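Local coordinates for protein transaminase (Bacillus megaterium, PDB 5G0A) that probably transfers amino groups between amines or amino acids and carbonyl compounds with S selectivity, using pyridoxal-5'-phosphate as cofactor, at residues B[98-103]-B[344-349]; B[419-424]-B[465-470]. One frame throughout, in Å; residues are numbered along the deposited sequence. Where two conformers were deposited one is given.

Both contacts pair two helices, yet they differ greatly in reach. From the N terminus, helix 92-105 comes first; interaction 1 closes only when segment 344-349 meets 98-103, with 240 residues between them, after the chain has laid down the seven-stranded mixed sheet of the PLP-binding domain and, just after strand 293-296, Lys298 of the cofactor pocket. Interaction 2 then follows in series, neither nested nor crossing: segment 419-424 meets 465-470 after only 40 intervening residues, which include two short strands and most of helix 451-468, and so ties together the C-terminal part of the chain. The two centres lie 40 Å apart on opposite sides of the chain's centre, with nearest atoms about 25 Å apart.

Interaction 1: residues B[98-103]-B[344-349]; sequences AKIIIE and NLEVMM
Ile100 and Leu345 are the central pair where two helices of the PLP-dependent, fold-type I aminotransferase architecture pack side by side. The segment axes come within 10.8 Å and run 38° from parallel, a spacing filled by branched and long aliphatic side chains. Ile100 does most of the touching, and its two branches have separate tasks. With CG2 anti to the backbone N and CG1 beside it (chi1 -65°), the CG2 methyl points into the other helix, 3.9 Å from Leu345 CB. Met349, flexible enough to fold over, bends at chi3 (-64°) and brings its CE to 3.6 Å from the same Ile100 CG2. Cutting Ile100 back to an alanine is likely to open a gap between the helices, since Met349 CE and Leu345 CB would lose the methyl they share. Ile101 adds its CG1, 3.8 Å from Leu345 CD1, which gives leucine a neighbour on each of two successive residues. On the opposite helix face, Ala98 and Ile102 pack on the second subunit. The carboxylate of Glu346 is held by a salt bridge to Lys96, one turn earlier on the helix of Ile100, so its charge is matched while its aliphatic CG lies near the isoleucine. Ile100 CD1, at the end of the other branch, passes the side of this glutamate, 4.0 Å from Glu346 OE2.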
loop_
_atom_site.group_PDB
_atom_site.type_symbol
_atom_site.label_atom_id
_atom_site.label_comp_id
_atom_site.label_asym_id
_atom_site.label_seq_id
_atom_site.Cartn_x
_atom_site.Cartn_y
_atom_site.Cartn_z
ATOM N N ALA B 98 32.371 -2.354 17.248
ATOM C CA ALA B 98 31.205 -1.955 18.042
ATOM C C ALA B 98 31.648 -1.355 19.387
ATOM O O ALA B 98 31.087 -0.338 19.838
ATOM C CB ALA B 98 30.269 -3.136 18.249
ATOM N N LYS B 99 32.661 -1.975 19.996
ATOM C CA LYS B 99 33.242 -1.473 21.265
ATOM C C LYS B 99 33.812 -0.051 21.090
ATOM O O LYS B 99 33.601 0.823 21.935
ATOM C CB LYS B 99 34.295 -2.456 21.822
ATOM C CG LYS B 99 34.983 -1.978 23.119
ATOM C CD LYS B 99 36.194 -1.127 22.812
ATOM C CE LYS B 99 36.980 -0.739 24.067
ATOM N NZ LYS B 99 38.296 -0.148 23.703
ATOM N N ILE B 100 34.520 0.185 19.988
ATOM C CA ILE B 100 35.061 1.506 19.711
ATOM C C ILE B 100 33.960 2.538 19.645
ATOM O O ILE B 100 34.060 3.603 20.257
ATOM C CB ILE B 100 35.883 1.534 18.417
ATOM C CG1 ILE B 100 37.125 0.641 18.608
ATOM C CG2 ILE B 100 36.293 2.965 18.069
ATOM C CD1 ILE B 100 37.870 0.383 17.314
ATOM N N ILE B 101 32.893 2.231 18.908
ATOM C CA ILE B 101 31.818 3.206 18.758
ATOM C C ILE B 101 31.146 3.482 20.104
ATOM O O ILE B 101 30.957 4.646 20.464
ATOM C CB ILE B 101 30.771 2.759 17.710
ATOM C CG1 ILE B 101 31.398 2.809 16.310
ATOM C CG2 ILE B 101 29.523 3.667 17.763
ATOM C CD1 ILE B 101 30.567 2.074 15.272
ATOM N N ILE B 102 30.861 2.434 20.869
ATOM C CA ILE B 102 30.060 2.587 22.092
ATOM C C ILE B 102 30.881 3.098 23.289
ATOM O O ILE B 102 30.414 3.978 24.031
ATOM C CB ILE B 102 29.269 1.281 22.408
ATOM C CG1 ILE B 102 28.174 1.087 21.322
ATOM C CG2 ILE B 102 28.654 1.304 23.819
ATOM C CD1 ILE B 102 27.614 -0.333 21.234
ATOM N N GLU B 103 32.103 2.594 23.435
ATOM C CA GLU B 103 32.907 2.860 24.633
ATOM C C GLU B 103 34.067 3.830 24.452
ATOM O O GLU B 103 34.556 4.375 25.459
ATOM C CB GLU B 103 33.432 1.555 25.236
ATOM C CG GLU B 103 32.348 0.590 25.678
ATOM C CD GLU B 103 31.386 1.176 26.701
ATOM O OE1 GLU B 103 31.437 2.392 26.966
ATOM O OE2 GLU B 103 30.558 0.414 27.238
ATOM N N ASN B 344 40.061 2.694 10.538
ATOM C CA ASN B 344 39.617 4.053 10.252
ATOM C C ASN B 344 39.333 4.828 11.548
ATOM O O ASN B 344 39.799 5.957 11.735
ATOM C CB ASN B 344 38.348 3.987 9.388
ATOM C CG ASN B 344 37.736 5.335 9.152
ATOM O OD1 ASN B 344 38.326 6.195 8.515
ATOM N ND2 ASN B 344 36.500 5.501 9.612
ATOM N N LEU B 345 38.587 4.195 12.454
ATOM C CA LEU B 345 38.210 4.831 13.718
ATOM C C LEU B 345 39.439 5.030 14.621
ATOM O O LEU B 345 39.540 6.039 15.336
ATOM C CB LEU B 345 37.137 4.003 14.436
ATOM C CG LEU B 345 35.805 3.925 13.657
ATOM C CD1 LEU B 345 34.737 3.154 14.426
ATOM C CD2 LEU B 345 35.326 5.326 13.294
ATOM N N GLU B 346 40.356 4.069 14.583
ATOM C CA GLU B 346 41.568 4.157 15.432
ATOM C C GLU B 346 42.435 5.313 14.982
ATOM O O GLU B 346 42.943 6.062 15.817
ATOM C CB GLU B 346 42.340 2.838 15.420
ATOM C CG GLU B 346 41.690 1.810 16.340
ATOM C CD GLU B 346 42.152 0.402 16.066
ATOM O OE1 GLU B 346 42.878 0.188 15.076
ATOM O OE2 GLU B 346 41.771 -0.492 16.840
ATOM N N VAL B 347 42.587 5.468 13.662
ATOM C CA VAL B 347 43.352 6.590 13.097
ATOM C C VAL B 347 42.688 7.938 13.398
ATOM O O VAL B 347 43.348 8.899 13.812
ATOM C CB VAL B 347 43.594 6.429 11.568
ATOM C CG1 VAL B 347 44.299 7.665 11.007
ATOM C CG2 VAL B 347 44.415 5.177 11.273
ATOM N N MET B 348 41.373 8.002 13.168
ATOM C CA MET B 348 40.582 9.174 13.491
ATOM C C MET B 348 40.776 9.599 14.958
ATOM O O MET B 348 40.961 10.774 15.236
ATOM C CB MET B 348 39.112 8.871 13.185
ATOM C CG MET B 348 38.406 9.990 12.469
ATOM S SD MET B 348 36.728 9.501 12.054
ATOM C CE MET B 348 36.877 9.251 10.273
ATOM N N MET B 349 40.754 8.650 15.889
ATOM C CA MET B 349 40.933 8.953 17.309
ATOM C C MET B 349 42.374 9.367 17.641
ATOM O O MET B 349 42.604 10.384 18.317
ATOM C CB MET B 349 40.525 7.758 18.181
ATOM C CG MET B 349 39.019 7.493 18.231
ATOM S SD MET B 349 38.585 6.147 19.356
ATOM C CE MET B 349 39.399 4.776 18.539
#

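Interaction 2: residues B[419-424]-B[465-470]; sequences TQIIMK and LDYLES
Two helices near the C-terminal end of this class-III aminotransferase chain, 418-427 and 451-468, meet here through a wholly apolar seam. Neighbouring isoleucines on the first helix divide the work. Ile421 presents its CG2 methyl to the edge of the Tyr467 ring, in the ring plane, 3.9 Å from CE2; the same methyl lies 4.0 Å from Leu468 CD1, so it sits between an aromatic edge and a leucine branch. The ring reaches this place because Tyr467 CG stands anti to the backbone N (chi1 176°). Tyrosine suits a partly exposed position, since its carbons can pack while its ring also makes a cation-pi contact with Lys425. Ile422 reaches further inward with CD1, 3.9 Å from Leu465 CD2 and 4.3 Å from Leu468 CD2. Leu465 starts out pointing away, yet its branch bends back to the isoleucine. Ile392 of strand 387-392 touches Ile422, Leu465 and Leu468, placing the strand beneath both helices. Just past the helix, Ser470 OG donates to Asp466 O at 2.7 Å, from above the carbonyl plane. Helices packed against a strand in this way are consistent with the small C-terminal alpha/beta domain of fold-type I aminotransferases.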
loop_
_atom_site.group_PDB
_atom_site.type_symbol
_atom_site.label_atom_id
_atom_site.label_comp_id
_atom_site.label_asym_id
_atom_site.label_seq_id
_atom_site.Cartn_x
_atom_site.Cartn_y
_atom_site.Cartn_z
ATOM N N THR B 419 25.015 25.909 -9.761
ATOM C CA THR B 419 26.057 25.039 -9.186
ATOM C C THR B 419 26.824 24.263 -10.257
ATOM O O THR B 419 27.991 23.902 -10.054
ATOM C CB THR B 419 25.527 24.088 -8.095
ATOM O OG1 THR B 419 24.337 23.424 -8.547
ATOM C CG2 THR B 419 25.235 24.866 -6.823
ATOM N N GLN B 420 26.170 23.981 -11.383
ATOM C CA GLN B 420 26.845 23.317 -12.504
ATOM C C GLN B 420 27.812 24.287 -13.181
ATOM O O GLN B 420 28.920 23.908 -13.589
ATOM C CB GLN B 420 25.832 22.782 -13.519
ATOM C CG GLN B 420 25.020 21.586 -13.035
ATOM C CD GLN B 420 25.858 20.333 -12.908
ATOM O OE1 GLN B 420 25.906 19.712 -11.850
ATOM N NE2 GLN B 420 26.540 19.963 -13.987
ATOM N N ILE B 421 27.384 25.541 -13.307
ATOM C CA ILE B 421 28.228 26.593 -13.886
ATOM C C ILE B 421 29.490 26.841 -13.052
ATOM O O ILE B 421 30.595 27.001 -13.596
ATOM C CB ILE B 421 27.420 27.901 -14.094
ATOM C CG1 ILE B 421 26.301 27.682 -15.133
ATOM C CG2 ILE B 421 28.333 29.075 -14.449
ATOM C CD1 ILE B 421 26.780 27.382 -16.542
ATOM N N ILE B 422 29.322 26.862 -11.732
ATOM C CA ILE B 422 30.435 27.027 -10.801
ATOM C C ILE B 422 31.405 25.848 -10.912
ATOM O O ILE B 422 32.623 26.048 -11.001
ATOM C CB ILE B 422 29.928 27.217 -9.359
ATOM C CG1 ILE B 422 29.336 28.628 -9.207
ATOM C CG2 ILE B 422 31.026 26.961 -8.328
ATOM C CD1 ILE B 422 28.295 28.756 -8.116
ATOM N N MET B 423 30.854 24.631 -10.939
ATOM C CA MET B 423 31.674 23.414 -11.034
ATOM C C MET B 423 32.530 23.428 -12.300
ATOM O O MET B 423 33.737 23.184 -12.251
ATOM C CB MET B 423 30.796 22.155 -10.988
ATOM C CG MET B 423 31.558 20.838 -11.144
ATOM S SD MET B 423 30.458 19.404 -11.095
ATOM C CE MET B 423 29.751 19.464 -12.738
ATOM N N LYS B 424 31.903 23.736 -13.429
ATOM C CA LYS B 424 32.591 23.712 -14.721
ATOM C C LYS B 424 33.748 24.708 -14.757
ATOM O O LYS B 424 34.813 24.406 -15.292
ATOM C CB LYS B 424 31.601 23.973 -15.861
ATOM C CG LYS B 424 32.050 23.440 -17.209
ATOM C CD LYS B 424 31.094 23.834 -18.324
ATOM C CE LYS B 424 31.583 23.296 -19.663
ATOM N NZ LYS B 424 31.022 24.045 -20.825
ATOM N N LEU B 465 32.850 32.354 -9.174
ATOM C CA LEU B 465 31.820 33.330 -8.829
ATOM C C LEU B 465 31.986 34.644 -9.601
ATOM O O LEU B 465 30.999 35.315 -9.898
ATOM C CB LEU B 465 31.794 33.573 -7.317
ATOM C CG LEU B 465 31.324 32.394 -6.447
ATOM C CD1 LEU B 465 31.493 32.710 -4.974
ATOM C CD2 LEU B 465 29.882 31.989 -6.739
ATOM N N ASP B 466 33.228 34.999 -9.930
ATOM C CA ASP B 466 33.490 36.126 -10.829
ATOM C C ASP B 466 32.715 35.941 -12.129
ATOM O O ASP B 466 32.023 36.848 -12.580
ATOM C CB ASP B 466 34.986 36.250 -11.143
ATOM C CG ASP B 466 35.744 37.098 -10.134
ATOM O OD1 ASP B 466 35.124 37.906 -9.403
ATOM O OD2 ASP B 466 36.984 36.961 -10.087
ATOM N N TYR B 467 32.830 34.747 -12.711
ATOM C CA TYR B 467 32.197 34.413 -13.978
ATOM C C TYR B 467 30.674 34.336 -13.854
ATOM O O TYR B 467 29.958 34.734 -14.768
ATOM C CB TYR B 467 32.764 33.094 -14.517
ATOM C CG TYR B 467 32.118 32.591 -15.794
ATOM C CD1 TYR B 467 32.578 33.009 -17.047
ATOM C CD2 TYR B 467 31.053 31.691 -15.748
ATOM C CE1 TYR B 467 31.988 32.546 -18.218
ATOM C CE2 TYR B 467 30.456 31.222 -16.911
ATOM C CZ TYR B 467 30.924 31.651 -18.141
ATOM O OH TYR B 467 30.329 31.183 -19.296
ATOM N N LEU B 468 30.187 33.817 -12.729
ATOM C CA LEU B 468 28.748 33.739 -12.487
ATOM C C LEU B 468 28.075 35.119 -12.483
ATOM O O LEU B 468 26.997 35.281 -13.052
ATOM C CB LEU B 468 28.446 33.011 -11.176
ATOM C CG LEU B 468 26.967 32.682 -10.941
ATOM C CD1 LEU B 468 26.563 31.399 -11.662
ATOM C CD2 LEU B 468 26.687 32.568 -9.451
ATOM N N GLU B 469 28.718 36.096 -11.848
ATOM C CA GLU B 469 28.143 37.442 -11.714
ATOM C C GLU B 469 28.607 38.404 -12.811
ATOM O O GLU B 469 28.293 39.601 -12.786
ATOM C CB GLU B 469 28.378 38.014 -10.307
ATOM C CG GLU B 469 29.832 38.154 -9.886
ATOM C CD GLU B 469 30.012 38.126 -8.379
ATOM O OE1 GLU B 469 29.088 37.680 -7.662
ATOM O OE2 GLU B 469 31.087 38.550 -7.905
ATOM N N SER B 470 29.362 37.865 -13.763
ATOM C CA SER B 470 29.669 38.558 -15.003
ATOM C C SER B 470 28.772 37.951 -16.075
ATOM O O SER B 470 29.068 36.877 -16.607
ATOM C CB SER B 470 31.149 38.399 -15.360
ATOM O OG SER B 470 31.972 38.901 -14.321
#